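Local coordinates for pseudopodium-enriched atypical kinase 1 (Homo sapiens, PDB 6BHC), which is a pseudokinase that dimerises through its kinase fold and probably acts as a scaffold in tyrosine-kinase signalling rather than as an efficient catalyst, at residues Ile349-Cys352 with Leu353-Pro357; Pro357-Asp360 with Leu361-Thr364; Thr419-Ser422 with Leu423-Val427. The protein carries 1 engineered substitution. All blocks are in the same frame, centred on the assembly; numbering follows the deposited sequence.

Contact 1 of 3, residues Ile349-Cys352 with Leu353-Pro357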
loop_
_atom_site.group_PDB
_atom_site.type_symbol
_atom_site.label_atom_id
_atom_site.label_comp_id
_atom_site.label_asym_id
_atom_site.label_seq_id
_atom_site.Cartn_x
_atom_site.Cartn_y
_atom_site.Cartn_z
ATOM N N ILE A 349 22.544 -4.830 15.949
ATOM C CA ILE A 349 22.137 -4.581 17.326
ATOM C C ILE A 349 21.130 -3.438 17.380
ATOM O O ILE A 349 20.081 -3.544 18.025
ATOM C CB ILE A 349 23.370 -4.296 18.201
ATOM C CG1 ILE A 349 24.243 -5.549 18.312
ATOM C CG2 ILE A 349 22.954 -3.797 19.579
ATOM C CD1 ILE A 349 25.443 -5.388 19.217
ATOM N N LEU A 350 21.427 -2.336 16.684
ATOM C CA LEU A 350 20.515 -1.196 16.673
ATOM C C LEU A 350 19.170 -1.567 16.063
ATOM O O LEU A 350 18.119 -1.146 16.559
ATOM C CB LEU A 350 21.149 -0.033 15.914
ATOM C CG LEU A 350 22.354 0.610 16.602
ATOM C CD1 LEU A 350 23.110 1.508 15.640
ATOM C CD2 LEU A 350 21.906 1.391 17.827
ATOM N N GLN A 351 19.182 -2.357 14.987
ATOM C CA GLN A 351 17.929 -2.839 14.415
ATOM C C GLN A 351 17.168 -3.703 15.411
ATOM O O GLN A 351 15.934 -3.644 15.484
ATOM C CB GLN A 351 18.209 -3.621 13.134
ATOM C CG GLN A 351 18.721 -2.770 11.986
ATOM C CD GLN A 351 19.286 -3.602 10.854
ATOM O OE1 GLN A 351 19.803 -4.698 11.072
ATOM N NE2 GLN A 351 19.190 -3.084 9.634
ATOM N N CYS A 352 17.888 -4.508 16.195
ATOM C CA CYS A 352 17.229 -5.359 17.178
ATOM C C CYS A 352 16.612 -4.537 18.304
ATOM O O CYS A 352 15.518 -4.854 18.782
ATOM C CB CYS A 352 18.214 -6.381 17.741
ATOM S SG CYS A 352 17.494 -7.461 18.994
ATOM N N LEU A 353 17.301 -3.481 18.747
ATOM C CA LEU A 353 16.747 -2.644 19.806
ATOM C C LEU A 353 15.522 -1.871 19.332
ATOM O O LEU A 353 14.619 -1.591 20.129
ATOM C CB LEU A 353 17.812 -1.677 20.327
ATOM C CG LEU A 353 19.077 -2.282 20.940
ATOM C CD1 LEU A 353 20.016 -1.188 21.433
ATOM C CD2 LEU A 353 18.731 -3.245 22.066
ATOM N N LEU A 354 15.468 -1.525 18.045
ATOM C CA LEU A 354 14.358 -0.736 17.523
ATOM C C LEU A 354 13.145 -1.604 17.206
ATOM O O LEU A 354 12.027 -1.301 17.636
ATOM C CB LEU A 354 14.808 0.034 16.281
ATOM C CG LEU A 354 15.750 1.206 16.551
ATOM C CD1 LEU A 354 16.471 1.619 15.281
ATOM C CD2 LEU A 354 14.967 2.375 17.130
ATOM N N TRP A 355 13.345 -2.684 16.451
ATOM C CA TRP A 355 12.252 -3.564 16.055
ATOM C C TRP A 355 12.507 -5.037 16.324
ATOM O O TRP A 355 11.536 -5.796 16.435
ATOM C CB TRP A 355 11.944 -3.406 14.560
ATOM C CG TRP A 355 11.879 -1.990 14.106
ATOM C CD1 TRP A 355 10.831 -1.131 14.250
ATOM C CD2 TRP A 355 12.908 -1.263 13.426
ATOM N NE1 TRP A 355 11.144 0.092 13.703
ATOM C CE2 TRP A 355 12.414 0.035 13.190
ATOM C CE3 TRP A 355 14.199 -1.582 12.996
ATOM C CZ2 TRP A 355 13.165 1.013 12.545
ATOM C CZ3 TRP A 355 14.944 -0.609 12.353
ATOM C CH2 TRP A 355 14.424 0.672 12.134
ATOM N N GLY A 356 13.766 -5.467 16.432
ATOM C CA GLY A 356 14.116 -6.869 16.514
ATOM C C GLY A 356 13.555 -7.552 17.741
ATOM O O GLY A 356 12.883 -6.932 18.571
ATOM N N PRO A 357 13.826 -8.850 17.878
ATOM C CA PRO A 357 13.227 -9.614 18.979
ATOM C C PRO A 357 13.600 -9.030 20.334
ATOM O O PRO A 357 14.736 -8.606 20.560
ATOM C CB PRO A 357 13.799 -11.025 18.792
ATOM C CG PRO A 357 15.019 -10.845 17.959
ATOM C CD PRO A 357 14.743 -9.670 17.068
#
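Residues Ile-349 to Pro-357 make a local contact at the C-terminal end of helix 343-354, where the last helical turn folds into a buried exit loop. Leu-353 N and Leu-354 N still bond the carbonyls four residues back, Ile-349 O and Leu-350 O. Gln-351 O then accepts two donors: Trp-355 N at 2.9 Å, almost straight at 169°, and Gly-356 N at 3.0 Å, more bent at 150°. The second bond spans five residues. Gly-356 CA packs within 3.5 Å of Cys-352 CA. Cys-352 holds SG opposite the backbone N (chi1 179°), which sends the sulphur toward the departing loop, 3.4 Å from Pro-357 O and 4.0 Å from Pro-357 CD. The Trp-355 ring swings back along the helix, bringing CE3 to 3.7 Å from Gln-351 O, while Leu-354 CB lies over one ring face. Trp-355 NE1 makes a weak hydrogen bond to Glu-407 OE1, and Leu-410, Cys-411 and Tyr-414 of helix 406-417 pack on the indole. The closing carbonyl thus accepts both an i-to-i+4 and an i-to-i+5 N-H, a C-terminal ending for what is probably the last helix of the kinase C-lobe.

Contact 2 of 3, residues Pro357-Asp360 with Leu361-Thr364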
loop_
_atom_site.group_PDB
_atom_site.type_symbol
_atom_site.label_atom_id
_atom_site.label_comp_id
_atom_site.label_asym_id
_atom_site.label_seq_id
_atom_site.Cartn_x
_atom_site.Cartn_y
_atom_site.Cartn_z
ATOM N N PRO A 357 13.826 -8.850 17.878
ATOM C CA PRO A 357 13.227 -9.614 18.979
ATOM C C PRO A 357 13.600 -9.030 20.334
ATOM O O PRO A 357 14.736 -8.606 20.560
ATOM C CB PRO A 357 13.799 -11.025 18.792
ATOM C CG PRO A 357 15.019 -10.845 17.959
ATOM C CD PRO A 357 14.743 -9.670 17.068
ATOM N N ARG A 358 12.619 -9.000 21.231
ATOM C CA ARG A 358 12.791 -8.398 22.543
ATOM C C ARG A 358 13.429 -9.394 23.507
ATOM O O ARG A 358 13.656 -10.562 23.181
ATOM C CB ARG A 358 11.449 -7.908 23.080
ATOM C CG ARG A 358 10.662 -7.050 22.107
ATOM C CD ARG A 358 11.403 -5.768 21.772
ATOM N NE ARG A 358 10.687 -4.981 20.774
ATOM C CZ ARG A 358 11.111 -3.815 20.299
ATOM N NH1 ARG A 358 10.394 -3.168 19.389
ATOM N NH2 ARG A 358 12.250 -3.295 20.734
ATOM N N GLU A 359 13.712 -8.919 24.722
ATOM C CA GLU A 359 14.285 -9.783 25.748
ATOM C C GLU A 359 13.328 -10.890 26.170
ATOM O O GLU A 359 13.772 -11.887 26.748
ATOM C CB GLU A 359 14.698 -8.950 26.963
ATOM C CG GLU A 359 15.751 -7.891 26.659
ATOM C CD GLU A 359 16.115 -7.057 27.874
ATOM O OE1 GLU A 359 15.493 -7.251 28.940
ATOM O OE2 GLU A 359 17.024 -6.207 27.764
ATOM N N ASP A 360 12.029 -10.740 25.896
ATOM C CA ASP A 360 11.086 -11.817 26.182
ATOM C C ASP A 360 11.399 -13.053 25.349
ATOM O O ASP A 360 11.300 -14.184 25.840
ATOM C CB ASP A 360 9.655 -11.343 25.926
ATOM C CG ASP A 360 9.283 -10.133 26.760
ATOM O OD1 ASP A 360 9.841 -9.974 27.866
ATOM O OD2 ASP A 360 8.430 -9.338 26.308
ATOM N N LEU A 361 11.784 -12.858 24.086
ATOM C CA LEU A 361 12.196 -13.977 23.247
ATOM C C LEU A 361 13.581 -14.493 23.625
ATOM O O LEU A 361 13.900 -15.647 23.322
ATOM C CB LEU A 361 12.157 -13.563 21.772
ATOM C CG LEU A 361 12.456 -14.587 20.671
ATOM C CD1 LEU A 361 11.566 -14.342 19.460
ATOM C CD2 LEU A 361 13.922 -14.538 20.258
ATOM N N PHE A 362 14.400 -13.670 24.288
ATOM C CA PHE A 362 15.741 -14.107 24.666
ATOM C C PHE A 362 15.686 -15.263 25.657
ATOM O O PHE A 362 16.521 -16.173 25.606
ATOM C CB PHE A 362 16.538 -12.940 25.256
ATOM C CG PHE A 362 16.931 -11.888 24.251
ATOM C CD1 PHE A 362 16.555 -11.991 22.921
ATOM C CD2 PHE A 362 17.693 -10.797 24.640
ATOM C CE1 PHE A 362 16.919 -11.022 22.003
ATOM C CE2 PHE A 362 18.063 -9.827 23.725
ATOM C CZ PHE A 362 17.675 -9.940 22.407
ATOM N N GLN A 363 14.709 -15.244 26.569
ATOM C CA GLN A 363 14.584 -16.325 27.543
ATOM C C GLN A 363 14.277 -17.651 26.858
ATOM O O GLN A 363 14.857 -18.687 27.208
ATOM C CB GLN A 363 13.502 -15.991 28.569
ATOM C CG GLN A 363 13.907 -14.935 29.581
ATOM C CD GLN A 363 12.843 -14.706 30.636
ATOM O OE1 GLN A 363 11.650 -14.690 30.337
ATOM N NE2 GLN A 363 13.273 -14.538 31.882
ATOM N N THR A 364 13.364 -17.641 25.885
ATOM C CA THR A 364 13.082 -18.857 25.131
ATOM C C THR A 364 14.288 -19.290 24.308
ATOM O O THR A 364 14.507 -20.492 24.117
ATOM C CB THR A 364 11.865 -18.645 24.228
ATOM O OG1 THR A 364 10.800 -18.060 24.988
ATOM C CG2 THR A 364 11.391 -19.970 23.650
#
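Leu-361, Phe-362 and Gln-363 start helix 359-367 on weak, bent bonds: Arg-358 O takes the N-H groups of Leu-361 and Phe-362, and Glu-359 O those of Phe-362 and Gln-363, so three- and four-residue spacings mix. Over this turn the Phe-362 ring lies back on the incoming backbone. Phe-362 CG, anti to the carbonyl carbon (chi1 -70°), carries it there, and one face covers both Arg-358 O, 3.2 Å from Phe-362 CD1 and offset toward the rim, and Glu-359 CA, 4.0 Å from the ring centroid in a CH-pi contact. Glu-359 CG adds an apolar touch at 4.0 Å from Phe-362 CD2, its extended chain crossing the ring obliquely.

This is the first turn of the second helix in a helix-loop-helix connection; the loop is clamped by Arg-358, whose NH1 and NH2 bond Leu-354 O and Leu-353 O at the end of the preceding helix. Pro-357 meets Leu-361 through CB, which sits 3.8 Å from Leu-361 CD2 and 4.1 Å from Leu-361 CD1, and both residues pack on Trp-381 of helix 371-396. Replacing Phe-362 by an alanine is likely to uncover Arg-358 O and Glu-359 CA and open a gap against Val-427 and Leu-430. Those two residues of helix 420-430 pack on the phenylalanine, while Leu-377 of helix 371-396 meets Leu-361 and Thr-364.

Contact 3 of 3, residues Thr419-Ser422 with Leu423-Val427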
loop_
_atom_site.group_PDB
_atom_site.type_symbol
_atom_site.label_atom_id
_atom_site.label_comp_id
_atom_site.label_asym_id
_atom_site.label_seq_id
_atom_site.Cartn_x
_atom_site.Cartn_y
_atom_site.Cartn_z
ATOM N N THR A 419 18.187 -12.636 8.455
ATOM C CA THR A 419 18.031 -14.082 8.394
ATOM C C THR A 419 18.092 -14.640 9.807
ATOM O O THR A 419 18.453 -13.943 10.759
ATOM C CB THR A 419 19.115 -14.744 7.530
ATOM O OG1 THR A 419 20.390 -14.601 8.170
ATOM C CG2 THR A 419 19.170 -14.112 6.142
ATOM N N THR A 420 17.738 -15.920 9.938
ATOM C CA THR A 420 17.852 -16.570 11.238
ATOM C C THR A 420 19.299 -16.614 11.708
ATOM O O THR A 420 19.563 -16.524 12.911
ATOM C CB THR A 420 17.267 -17.982 11.179
ATOM O OG1 THR A 420 17.991 -18.765 10.224
ATOM C CG2 THR A 420 15.797 -17.933 10.781
ATOM N N ASP A 421 20.247 -16.733 10.775
ATOM C CA ASP A 421 21.656 -16.742 11.151
ATOM C C ASP A 421 22.106 -15.373 11.647
ATOM O O ASP A 421 22.859 -15.280 12.623
ATOM C CB ASP A 421 22.511 -17.192 9.968
ATOM C CG ASP A 421 23.974 -17.342 10.331
ATOM O OD1 ASP A 421 24.350 -18.411 10.857
ATOM O OD2 ASP A 421 24.749 -16.392 10.091
ATOM N N SER A 422 21.655 -14.300 10.992
ATOM C CA SER A 422 22.042 -12.961 11.423
ATOM C C SER A 422 21.401 -12.603 12.758
ATOM O O SER A 422 22.021 -11.930 13.589
ATOM C CB SER A 422 21.664 -11.930 10.359
ATOM O OG SER A 422 20.276 -11.650 10.391
ATOM N N LEU A 423 20.158 -13.036 12.979
ATOM C CA LEU A 423 19.514 -12.784 14.264
ATOM C C LEU A 423 20.188 -13.568 15.380
ATOM O O LEU A 423 20.364 -13.054 16.490
ATOM C CB LEU A 423 18.028 -13.133 14.188
ATOM C CG LEU A 423 17.146 -12.277 13.278
ATOM C CD1 LEU A 423 15.691 -12.681 13.430
ATOM C CD2 LEU A 423 17.327 -10.797 13.579
ATOM N N SER A 424 20.577 -14.816 15.102
ATOM C CA SER A 424 21.221 -15.636 16.121
ATOM C C SER A 424 22.535 -15.015 16.580
ATOM O O SER A 424 22.887 -15.095 17.763
ATOM C CB SER A 424 21.449 -17.050 15.587
ATOM O OG SER A 424 22.098 -17.861 16.551
ATOM N N CYS A 425 23.272 -14.387 15.662
ATOM C CA CYS A 425 24.521 -13.733 16.042
ATOM C C CYS A 425 24.262 -12.485 16.878
ATOM O O CYS A 425 24.960 -12.240 17.868
ATOM C CB CYS A 425 25.334 -13.391 14.794
ATOM S SG CYS A 425 25.836 -14.831 13.819
ATOM N N ILE A 426 23.261 -11.685 16.499
ATOM C CA ILE A 426 22.969 -10.462 17.240
ATOM C C ILE A 426 22.440 -10.786 18.632
ATOM O O ILE A 426 22.800 -10.129 19.616
ATOM C CB ILE A 426 21.983 -9.582 16.450
ATOM C CG1 ILE A 426 22.618 -9.115 15.141
ATOM C CG2 ILE A 426 21.547 -8.382 17.279
ATOM C CD1 ILE A 426 23.905 -8.337 15.337
ATOM N N VAL A 427 21.579 -11.802 18.739
ATOM C CA VAL A 427 21.023 -12.176 20.037
ATOM C C VAL A 427 22.125 -12.649 20.976
ATOM O O VAL A 427 22.177 -12.250 22.145
ATOM C CB VAL A 427 19.929 -13.246 19.861
ATOM C CG1 VAL A 427 19.592 -13.888 21.198
ATOM C CG2 VAL A 427 18.684 -12.635 19.238
#
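Thr-419 O is gripped by two donors, Leu-423 N at 2.9 Å and Ser-422 OG at 3.0 Å, which reach it from the same face of its carbonyl plane. The backbone bond is the usual i-to-i+4 bond, with 162° at the hydrogen. The hydroxyl reaches the same oxygen because OG stands between the backbone N and the carbonyl carbon of Ser-422 (chi1 77°), folded back toward the start of the helix. Thr-419 returns the hold from its side chain: OG1 accepts Ser-422 N at 3.1 Å, with 160° at the hydrogen. This is the N-cap of helix 420-430, in which a threonine oxygen satisfies an N-H of the first turn that has no preceding helical carbonyl to bond. Two links, one through each side chain, therefore tie Thr-419 to Ser-422 and hold the chi1 torsions of both.

Beyond the cap the backbone settles into regular i-to-i+4 bonding, with Ser-424 N on Thr-420 O at 3.0 Å, then Cys-425 N on Asp-421 O and Ile-426 N on Ser-422 O. Apolar branches lie against these carbonyl oxygens: Leu-423 CG is 3.3 Å from Thr-419 O, and Ile-426 CG1 is 3.3 Å from Ser-422 O. On the exposed flank, Asp-421 OD2 lies 4.2 Å from Cys-425 SG; a carboxylate in the first turn would be expected to interact favourably with the helix dipole.

Other faces pack on neighbouring helices. Thr-420 OG1 has a weak hydrogen bond with Asn-375, and Leu-423 packs on Trp-381 and Leu-382, all of helix 371-396; Ser-424 and Val-427 touch Phe-365 of helix 359-367, and Ile-426 rests on helix 343-354.

Overall arrangement
The three local contacts form one cluster of helix ends, their centres 11 to 13 Å apart. Contacts 1 and 2 are consecutive and share Pro-357: one ends helix 343-354, the other begins helix 359-367. Contact 3, which starts helix 420-430 later in the chain, packs against both. Ile-426 CG2 lies 3.9 Å from Cys-352 CB of contact 1, and Val-427 CG2 lies 3.7 Å from Phe-362 CE1 of contact 2. Contacts 1 and 2 also meet where Cys-352 SG comes within 4.2 Å of Phe-362 CZ. Together they join the end of helix 343-354, probably the last of the kinase C-lobe, to helices 359-367 and 420-430. The second chain of the assembly touches none of these segments.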